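Local coordinates for protein Abbfa_003403 (Acinetobacter baumannii, PDB 4ZXH) that probably assembles a peptide product as a four-domain nonribosomal peptide synthetase, with condensation, adenylation, phosphopantetheine-bearing carrier and thioesterase domains, at residues 90-100 and 124-135. Residues are numbered along the deposited sequence; the frame is centred on the assembly and turned at random.
Sequences VYPNIIFSDAR and PPLWRIHCYECG. With PX4 (1,2-dimyristoyl-sn-glycero-3-phosphocholine), chain C.
Ile95 and Cys131 show how two parallel strands share their backbone bonds: Ile95 takes the carbonyl of Ile129 through its N and gives its own O to Cys131 N, at 2.7 Å. Ser97, two residues on, repeats the pattern, donating to Cys131 O and accepting from Glu133 N, and the run continues from Asn93 O, which accepts Ile129 N, to Ala99 N, which donates to Glu133 O. The axes of strands 94-98 and 127-135 are inclined by 18°.

Apolar side chains meet on the face that carries Ile94, Phe96, Ile129 and Cys131, which Asp98 and Glu133 continue at the charged end. Ile94 and Ile129 run side by side, their CD1 methyls 3.7 Å apart, and Phe96 turns the edge of its ring to Cys131, CD1 lying 3.4 Å from CB. Trp127 holds CG between its backbone N and carbonyl carbon (chi1 51°), and CE3 of the indole lies 3.6 Å from C22 of the phospholipid; Leu71 O accepts its NE1. At the start of the pair, Val90 CG1 packs on Pro125, whose preceding peptide bond is cis.

On the other face the contacts are mixed. The Asn93 amide lies along the aliphatic part of Arg128, ND2 at 3.4 Å from CD, while Arg128 NE donates to His130 NE2. Tyr132 sets its ring against Ser97 and hydrogen-bonds through OH to Asp114 of helix 104-115.

Charges gather at the far end. Arg100 grips Asp98 side-on with NE and NH2, and its N also bonds Asp98 OD1, closing an Asx turn. The extended Glu133 stacks its carboxylate over the guanidinium, planes 12° apart, so this long bridge, NH2 to OE1 at 3.9 Å, is electrostatic only.

Joined through helix 104-115, the two strands form a beta-alpha-beta unit at the edge of a mixed sheet in the condensation domain, with Ile94 and Trp127 contributing to the phospholipid pocket.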
ATOM      1  N   VAL A  90     -40.766  -8.458  10.585  1.00 39.53           N
ATOM      2  CA  VAL A  90     -39.464  -8.240  11.195  1.00 32.16           C
ATOM      3  C   VAL A  90     -39.652  -7.623  12.582  1.00 34.27           C
ATOM      4  O   VAL A  90     -40.504  -6.751  12.765  1.00 42.08           O
ATOM      5  CB  VAL A  90     -38.599  -7.308  10.335  1.00 33.78           C
ATOM      6  CG1 VAL A  90     -37.265  -7.078  10.997  1.00 49.01           C
ATOM      7  CG2 VAL A  90     -38.384  -7.907   8.977  1.00 38.76           C
ATOM      8  N   TYR A  91     -38.892  -8.062  13.575  1.00 35.43           N
ATOM      9  CA  TYR A  91     -38.991  -7.378  14.852  1.00 44.45           C
ATOM     10  C   TYR A  91     -38.157  -6.108  14.721  1.00 39.54           C
ATOM     11  O   TYR A  91     -36.987  -6.166  14.372  1.00 32.06           O
ATOM     12  CB  TYR A  91     -38.535  -8.261  16.023  1.00 54.96           C
ATOM     13  CG  TYR A  91     -38.866  -7.670  17.394  1.00 65.01           C
ATOM     14  CD1 TYR A  91     -40.183  -7.607  17.850  1.00 64.30           C
ATOM     15  CD2 TYR A  91     -37.861  -7.184  18.235  1.00 64.59           C
ATOM     16  CE1 TYR A  91     -40.489  -7.064  19.093  1.00 68.05           C
ATOM     17  CE2 TYR A  91     -38.162  -6.649  19.482  1.00 64.72           C
ATOM     18  CZ  TYR A  91     -39.477  -6.591  19.904  1.00 68.65           C
ATOM     19  OH  TYR A  91     -39.787  -6.059  21.137  1.00 71.02           O
ATOM     20  N   PRO A  92     -38.780  -4.945  14.953  1.00 40.42           N
ATOM     21  CA  PRO A  92     -38.063  -3.683  14.758  1.00 31.14           C
ATOM     22  C   PRO A  92     -36.931  -3.572  15.738  1.00 32.10           C
ATOM     23  O   PRO A  92     -37.055  -4.042  16.874  1.00 37.09           O
ATOM     24  CB  PRO A  92     -39.123  -2.610  15.041  1.00 27.48           C
ATOM     25  CG  PRO A  92     -40.444  -3.330  14.955  1.00 41.66           C
ATOM     26  CD  PRO A  92     -40.161  -4.732  15.414  1.00 35.93           C
ATOM     27  N   ASN A  93     -35.838  -2.967  15.298  1.00 34.01           N
ATOM     28  CA  ASN A  93     -34.706  -2.712  16.164  1.00 25.48           C
ATOM     29  C   ASN A  93     -34.721  -1.245  16.603  1.00 29.84           C
ATOM     30  O   ASN A  93     -34.137  -0.350  15.963  1.00 34.67           O
ATOM     31  CB  ASN A  93     -33.407  -3.078  15.454  1.00 24.71           C
ATOM     32  CG  ASN A  93     -32.215  -2.963  16.351  1.00 36.99           C
ATOM     33  OD1 ASN A  93     -32.347  -2.596  17.517  1.00 51.08           O
ATOM     34  ND2 ASN A  93     -31.038  -3.284  15.828  1.00 31.49           N
ATOM     35  N   ILE A  94     -35.412  -1.021  17.707  1.00 25.84           N
ATOM     36  CA  ILE A  94     -35.627   0.297  18.274  1.00 35.75           C
ATOM     37  C   ILE A  94     -34.974   0.400  19.654  1.00 33.19           C
ATOM     38  O   ILE A  94     -35.420  -0.237  20.613  1.00 35.96           O
ATOM     39  CB  ILE A  94     -37.143   0.591  18.359  1.00 37.81           C
ATOM     40  CG1 ILE A  94     -37.726   0.634  16.952  1.00 35.42           C
ATOM     41  CG2 ILE A  94     -37.423   1.903  19.067  1.00 34.16           C
ATOM     42  CD1 ILE A  94     -39.108   1.181  16.912  1.00 44.13           C
ATOM     43  N   ILE A  95     -33.905   1.190  19.728  1.00 34.84           N
ATOM     44  CA  ILE A  95     -33.128   1.400  20.954  1.00 31.15           C
ATOM     45  C   ILE A  95     -33.600   2.666  21.661  1.00 33.06           C
ATOM     46  O   ILE A  95     -33.848   3.680  21.000  1.00 32.66           O
ATOM     47  CB  ILE A  95     -31.628   1.547  20.667  1.00 25.60           C
ATOM     48  CG1 ILE A  95     -31.168   0.527  19.637  1.00 31.32           C
ATOM     49  CG2 ILE A  95     -30.822   1.363  21.945  1.00 34.64           C
ATOM     50  CD1 ILE A  95     -31.377  -0.865  20.089  1.00 37.21           C
ATOM     51  N   PHE A  96     -33.712   2.620  22.989  1.00 29.24           N
ATOM     52  CA  PHE A  96     -34.229   3.756  23.746  1.00 33.46           C
ATOM     53  C   PHE A  96     -33.395   4.043  24.985  1.00 41.35           C
ATOM     54  O   PHE A  96     -33.338   3.226  25.888  1.00 53.75           O
ATOM     55  CB  PHE A  96     -35.681   3.495  24.136  1.00 44.56           C
ATOM     56  CG  PHE A  96     -36.327   4.633  24.872  1.00 57.42           C
ATOM     57  CD1 PHE A  96     -36.539   5.852  24.237  1.00 54.54           C
ATOM     58  CD2 PHE A  96     -36.742   4.477  26.197  1.00 66.68           C
ATOM     59  CE1 PHE A  96     -37.132   6.908  24.906  1.00 62.03           C
ATOM     60  CE2 PHE A  96     -37.343   5.520  26.882  1.00 67.67           C
ATOM     61  CZ  PHE A  96     -37.538   6.744  26.234  1.00 72.48           C
ATOM     62  N   SER A  97     -32.770   5.215  25.037  1.00 42.53           N
ATOM     63  CA  SER A  97     -31.797   5.537  26.091  1.00 35.10           C
ATOM     64  C   SER A  97     -32.231   6.767  26.873  1.00 39.48           C
ATOM     65  O   SER A  97     -32.970   7.591  26.350  1.00 38.43           O
ATOM     66  CB  SER A  97     -30.437   5.801  25.474  1.00 30.83           C
ATOM     67  OG  SER A  97     -30.302   5.065  24.273  1.00 42.80           O
ATOM     68  N   ASP A  98     -31.771   6.900  28.114  1.00 39.28           N
ATOM     69  CA  ASP A  98     -32.008   8.112  28.901  1.00 35.32           C
ATOM     70  C   ASP A  98     -30.841   9.081  28.655  1.00 33.33           C
ATOM     71  O   ASP A  98     -29.696   8.740  28.905  1.00 34.16           O
ATOM     72  CB  ASP A  98     -32.157   7.766  30.401  1.00 35.88           C
ATOM     73  CG  ASP A  98     -32.550   8.977  31.271  1.00 51.41           C
ATOM     74  OD1 ASP A  98     -32.501  10.124  30.785  1.00 57.67           O
ATOM     75  OD2 ASP A  98     -32.914   8.786  32.459  1.00 52.41           O
ATOM     76  N   ALA A  99     -31.114  10.282  28.152  1.00 34.89           N
ATOM     77  CA  ALA A  99     -30.040  11.259  27.958  1.00 36.33           C
ATOM     78  C   ALA A  99     -30.252  12.526  28.781  1.00 41.41           C
ATOM     79  O   ALA A  99     -29.623  13.548  28.525  1.00 46.24           O
ATOM     80  CB  ALA A  99     -29.899  11.613  26.497  1.00 30.97           C
ATOM     81  N   ARG A 100     -31.118  12.458  29.781  1.00 35.53           N
ATOM     82  CA  ARG A 100     -31.374  13.621  30.618  1.00 43.25           C
ATOM     83  C   ARG A 100     -30.125  14.140  31.339  1.00 42.76           C
ATOM     84  O   ARG A 100     -30.050  15.318  31.678  1.00 47.80           O
ATOM     85  CB  ARG A 100     -32.476  13.299  31.628  1.00 43.34           C
ATOM     86  CG  ARG A 100     -33.859  13.255  30.988  1.00 37.87           C
ATOM     87  CD  ARG A 100     -34.931  12.878  31.971  1.00 51.50           C
ATOM     88  NE  ARG A 100     -34.944  11.452  32.275  1.00 60.14           N
ATOM     89  CZ  ARG A 100     -35.865  10.870  33.034  1.00 71.82           C
ATOM     90  NH1 ARG A 100     -36.839  11.600  33.562  1.00 74.68           N
ATOM     91  NH2 ARG A 100     -35.818   9.563  33.268  1.00 75.86           N
ATOM     92  N   PRO A 124     -32.141  -9.306   9.003  1.00 38.86           N
ATOM     93  CA  PRO A 124     -33.080  -8.179   9.063  1.00 32.55           C
ATOM     94  C   PRO A 124     -33.310  -7.743  10.490  1.00 34.85           C
ATOM     95  O   PRO A 124     -33.181  -8.577  11.373  1.00 36.91           O
ATOM     96  CB  PRO A 124     -34.357  -8.759   8.469  1.00 30.17           C
ATOM     97  CG  PRO A 124     -34.306 -10.179   8.849  1.00 28.68           C
ATOM     98  CD  PRO A 124     -32.854 -10.585   8.853  1.00 43.41           C
ATOM     99  N   PRO A 125     -33.677  -6.472  10.716  1.00 38.36           N
ATOM    100  CA  PRO A 125     -33.919  -5.446   9.690  1.00 35.07           C
ATOM    101  C   PRO A 125     -32.645  -4.724   9.277  1.00 32.33           C
ATOM    102  O   PRO A 125     -31.673  -4.799  10.020  1.00 38.07           O
ATOM    103  CB  PRO A 125     -34.892  -4.486  10.385  1.00 27.54           C
ATOM    104  CG  PRO A 125     -34.572  -4.628  11.848  1.00 27.91           C
ATOM    105  CD  PRO A 125     -34.062  -6.019  12.068  1.00 25.55           C
ATOM    106  N   LEU A 126     -32.639  -4.050   8.125  1.00 34.96           N
ATOM    107  CA  LEU A 126     -31.458  -3.276   7.711  1.00 27.19           C
ATOM    108  C   LEU A 126     -31.648  -1.791   8.013  1.00 28.88           C
ATOM    109  O   LEU A 126     -31.167  -0.918   7.288  1.00 28.73           O
ATOM    110  CB  LEU A 126     -31.150  -3.459   6.234  1.00 21.35           C
ATOM    111  CG  LEU A 126     -31.043  -4.868   5.654  1.00 22.21           C
ATOM    112  CD1 LEU A 126     -30.192  -4.843   4.436  1.00 27.58           C
ATOM    113  CD2 LEU A 126     -30.551  -5.899   6.644  1.00 22.80           C
ATOM    114  N   TRP A 127     -32.355  -1.518   9.101  1.00 23.02           N
ATOM    115  CA  TRP A 127     -32.566  -0.162   9.562  1.00 21.72           C
ATOM    116  C   TRP A 127     -32.794  -0.195  11.069  1.00 24.11           C
ATOM    117  O   TRP A 127     -33.143  -1.241  11.620  1.00 33.01           O
ATOM    118  CB  TRP A 127     -33.744   0.478   8.829  1.00 22.82           C
ATOM    119  CG  TRP A 127     -34.978  -0.363   8.847  1.00 23.27           C
ATOM    120  CD1 TRP A 127     -35.282  -1.395   8.006  1.00 22.22           C
ATOM    121  CD2 TRP A 127     -36.090  -0.228   9.734  1.00 23.44           C
ATOM    122  NE1 TRP A 127     -36.514  -1.923   8.326  1.00 30.40           N
ATOM    123  CE2 TRP A 127     -37.035  -1.216   9.382  1.00 33.10           C
ATOM    124  CE3 TRP A 127     -36.388   0.637  10.791  1.00 25.67           C
ATOM    125  CZ2 TRP A 127     -38.253  -1.368  10.055  1.00 37.17           C
ATOM    126  CZ3 TRP A 127     -37.613   0.490  11.462  1.00 25.89           C
ATOM    127  CH2 TRP A 127     -38.519  -0.506  11.095  1.00 24.36           C
ATOM    128  N   ARG A 128     -32.555   0.938  11.731  1.00 23.70           N
ATOM    129  CA  ARG A 128     -32.718   1.069  13.183  1.00 22.77           C
ATOM    130  C   ARG A 128     -33.267   2.434  13.537  1.00 31.06           C
ATOM    131  O   ARG A 128     -33.097   3.403  12.792  1.00 28.43           O
ATOM    132  CB  ARG A 128     -31.402   0.905  13.910  1.00 28.01           C
ATOM    133  CG  ARG A 128     -30.662  -0.359  13.631  1.00 30.37           C
ATOM    134  CD  ARG A 128     -29.548  -0.479  14.635  1.00 30.79           C
ATOM    135  NE  ARG A 128     -28.601   0.632  14.575  1.00 33.01           N
ATOM    136  CZ  ARG A 128     -27.411   0.545  13.981  1.00 29.93           C
ATOM    137  NH1 ARG A 128     -27.054  -0.592  13.395  1.00 24.16           N
ATOM    138  NH2 ARG A 128     -26.573   1.577  13.990  1.00 23.25           N
ATOM    139  N   ILE A 129     -33.902   2.507  14.697  1.00 32.09           N
ATOM    140  CA  ILE A 129     -34.327   3.771  15.260  1.00 31.98           C
ATOM    141  C   ILE A 129     -33.692   3.932  16.625  1.00 36.23           C
ATOM    142  O   ILE A 129     -33.840   3.052  17.479  1.00 46.87           O
ATOM    143  CB  ILE A 129     -35.850   3.849  15.398  1.00 30.93           C
ATOM    144  CG1 ILE A 129     -36.504   3.701  14.030  1.00 24.01           C
ATOM    145  CG2 ILE A 129     -36.244   5.157  16.070  1.00 29.97           C
ATOM    146  CD1 ILE A 129     -37.963   3.356  14.103  1.00 32.19           C
ATOM    147  N   HIS A 130     -32.986   5.040  16.835  1.00 27.73           N
ATOM    148  CA  HIS A 130     -32.335   5.296  18.119  1.00 26.61           C
ATOM    149  C   HIS A 130     -33.042   6.444  18.824  1.00 23.51           C
ATOM    150  O   HIS A 130     -33.082   7.542  18.286  1.00 30.46           O
ATOM    151  CB  HIS A 130     -30.858   5.645  17.925  1.00 27.09           C
ATOM    152  CG  HIS A 130     -30.003   4.512  17.445  1.00 29.41           C
ATOM    153  ND1 HIS A 130     -29.305   3.690  18.303  1.00 33.52           N
ATOM    154  CD2 HIS A 130     -29.689   4.098  16.193  1.00 36.15           C
ATOM    155  CE1 HIS A 130     -28.620   2.801  17.602  1.00 31.20           C
ATOM    156  NE2 HIS A 130     -28.836   3.024  16.319  1.00 30.13           N
ATOM    157  N   CYS A 131     -33.590   6.208  20.013  1.00 24.61           N
ATOM    158  CA  CYS A 131     -34.315   7.260  20.741  1.00 25.41           C
ATOM    159  C   CYS A 131     -33.635   7.687  22.032  1.00 34.62           C
ATOM    160  O   CYS A 131     -33.062   6.872  22.740  1.00 33.89           O
ATOM    161  CB  CYS A 131     -35.733   6.811  21.078  1.00 26.27           C
ATOM    162  SG  CYS A 131     -36.607   6.148  19.687  1.00 50.20           S
ATOM    163  N   TYR A 132     -33.730   8.973  22.346  1.00 36.94           N
ATOM    164  CA  TYR A 132     -33.111   9.517  23.533  1.00 27.74           C
ATOM    165  C   TYR A 132     -34.045  10.491  24.209  1.00 35.81           C
ATOM    166  O   TYR A 132     -34.527  11.430  23.580  1.00 44.83           O
ATOM    167  CB  TYR A 132     -31.818  10.223  23.179  1.00 27.22           C
ATOM    168  CG  TYR A 132     -30.871   9.393  22.360  1.00 26.14           C
ATOM    169  CD1 TYR A 132     -29.851   8.655  22.959  1.00 26.53           C
ATOM    170  CD2 TYR A 132     -30.975   9.364  20.982  1.00 27.86           C
ATOM    171  CE1 TYR A 132     -28.976   7.904  22.200  1.00 28.64           C
ATOM    172  CE2 TYR A 132     -30.106   8.621  20.217  1.00 29.33           C
ATOM    173  CZ  TYR A 132     -29.117   7.900  20.824  1.00 29.92           C
ATOM    174  OH  TYR A 132     -28.280   7.166  20.039  1.00 35.66           O
ATOM    175  N   GLU A 133     -34.296  10.275  25.492  1.00 33.96           N
ATOM    176  CA  GLU A 133     -35.086  11.197  26.290  1.00 33.20           C
ATOM    177  C   GLU A 133     -34.186  12.334  26.806  1.00 36.03           C
ATOM    178  O   GLU A 133     -33.169  12.079  27.441  1.00 42.38           O
ATOM    179  CB  GLU A 133     -35.761  10.441  27.444  1.00 35.67           C
ATOM    180  CG  GLU A 133     -36.693  11.286  28.330  1.00 45.17           C
ATOM    181  CD  GLU A 133     -37.432  10.454  29.380  1.00 55.51           C
ATOM    182  OE1 GLU A 133     -37.073   9.269  29.578  1.00 57.43           O
ATOM    183  OE2 GLU A 133     -38.370  10.994  30.012  1.00 64.64           O
ATOM    184  N   CYS A 134     -34.567  13.582  26.538  1.00 39.16           N
ATOM    185  CA  CYS A 134     -33.763  14.747  26.935  1.00 38.78           C
ATOM    186  C   CYS A 134     -34.363  15.579  28.057  1.00 44.44           C
ATOM    187  O   CYS A 134     -33.704  16.471  28.599  1.00 53.13           O
ATOM    188  CB  CYS A 134     -33.549  15.659  25.737  1.00 33.75           C
ATOM    189  SG  CYS A 134     -32.819  14.803  24.385  1.00 46.32           S
ATOM    190  N   GLY A 135     -35.622  15.302  28.378  1.00 44.49           N
ATOM    191  CA  GLY A 135     -36.366  16.056  29.373  1.00 47.33           C
ATOM    192  C   GLY A 135     -37.810  15.632  29.245  1.00 46.84           C
ATOM    193  O   GLY A 135     -38.107  14.751  28.436  1.00 47.49           O
TER
HETATM  194  O1  PX4 C1402     -42.249   4.683  26.557  1.00148.30           O
HETATM  195  O2  PX4 C1402     -41.791   7.094  27.439  1.00149.11           O
HETATM  196  P1  PX4 C1402     -42.561   6.164  26.532  1.00150.51           P
HETATM  197  O3  PX4 C1402     -44.142   6.414  26.757  1.00119.53           O
HETATM  198  C1  PX4 C1402     -44.991   5.573  27.540  1.00121.26           C
HETATM  199  C2  PX4 C1402     -46.336   6.282  27.726  1.00122.29           C
HETATM  200  N1  PX4 C1402     -47.377   5.417  28.323  1.00123.08           N
HETATM  201  C3  PX4 C1402     -46.801   4.536  29.354  1.00120.67           C
HETATM  202  C4  PX4 C1402     -48.412   6.266  28.937  1.00121.87           C
HETATM  203  C5  PX4 C1402     -48.011   4.604  27.274  1.00122.03           C
HETATM  204  O4  PX4 C1402     -42.429   6.704  25.013  1.00111.11           O
HETATM  205  C6  PX4 C1402     -41.611   7.810  24.621  1.00103.62           C
HETATM  206  C7  PX4 C1402     -41.159   7.584  23.182  1.00 92.79           C
HETATM  207  C8  PX4 C1402     -41.042   6.069  23.036  1.00 90.53           C
HETATM  208  O5  PX4 C1402     -40.622   5.720  21.720  1.00 89.45           O
HETATM  209  C9  PX4 C1402     -41.087   4.500  21.071  1.00 75.52           C
HETATM  210  O6  PX4 C1402     -41.975   3.836  21.576  1.00 74.96           O
HETATM  211  C10 PX4 C1402     -40.471   4.073  19.764  1.00 63.37           C
HETATM  212  C11 PX4 C1402     -41.396   4.382  18.596  1.00 48.53           C
HETATM  213  C12 PX4 C1402     -40.676   5.281  17.603  1.00 36.92           C
HETATM  214  C13 PX4 C1402     -41.083   4.898  16.187  1.00 32.33           C
HETATM  215  C14 PX4 C1402     -41.643   6.104  15.451  1.00 30.88           C
HETATM  216  C15 PX4 C1402     -42.397   5.616  14.227  1.00 28.27           C
HETATM  217  C16 PX4 C1402     -41.810   6.237  12.976  1.00 21.25           C
HETATM  218  C17 PX4 C1402     -42.373   5.566  11.737  1.00 20.78           C
HETATM  219  C18 PX4 C1402     -41.501   4.377  11.336  1.00 26.15           C
HETATM  220  C19 PX4 C1402     -40.639   4.686  10.123  1.00 18.92           C
HETATM  221  C20 PX4 C1402     -39.448   3.734  10.075  1.00 32.76           C
HETATM  222  C21 PX4 C1402     -38.629   3.952   8.803  1.00 34.96           C
HETATM  223  C22 PX4 C1402     -37.160   3.604   8.981  1.00 25.51           C
HETATM  224  O7  PX4 C1402     -42.117   8.103  22.245  1.00 82.08           O
HETATM  225  C23 PX4 C1402     -41.506   8.908  21.179  1.00 68.97           C
HETATM  226  O8  PX4 C1402     -40.449   9.454  21.430  1.00 70.77           O
HETATM  227  C24 PX4 C1402     -42.161   9.037  19.800  1.00 54.67           C
HETATM  228  C25 PX4 C1402     -41.430   9.937  18.790  1.00 38.16           C
HETATM  229  C26 PX4 C1402     -42.040   9.872  17.377  1.00 31.81           C
HETATM  230  C27 PX4 C1402     -41.255  10.687  16.330  1.00 29.80           C
HETATM  231  C28 PX4 C1402     -41.874  10.679  14.928  1.00 29.52           C
HETATM  232  C29 PX4 C1402     -41.080  11.494  13.892  1.00 22.84           C
HETATM  233  C30 PX4 C1402     -41.742  11.529  12.506  1.00 26.54           C
HETATM  234  C31 PX4 C1402     -40.785  11.634  11.294  1.00 35.08           C
HETATM  235  C32 PX4 C1402     -40.152  10.272  10.968  1.00 45.08           C
HETATM  236  C33 PX4 C1402     -39.595  10.092   9.548  1.00 45.07           C
HETATM  237  C34 PX4 C1402     -38.586   8.941   9.482  1.00 41.96           C
HETATM  238  C35 PX4 C1402     -38.504   8.191   8.149  1.00 33.83           C
HETATM  239  C36 PX4 C1402     -37.112   8.261   7.541  1.00 18.96           C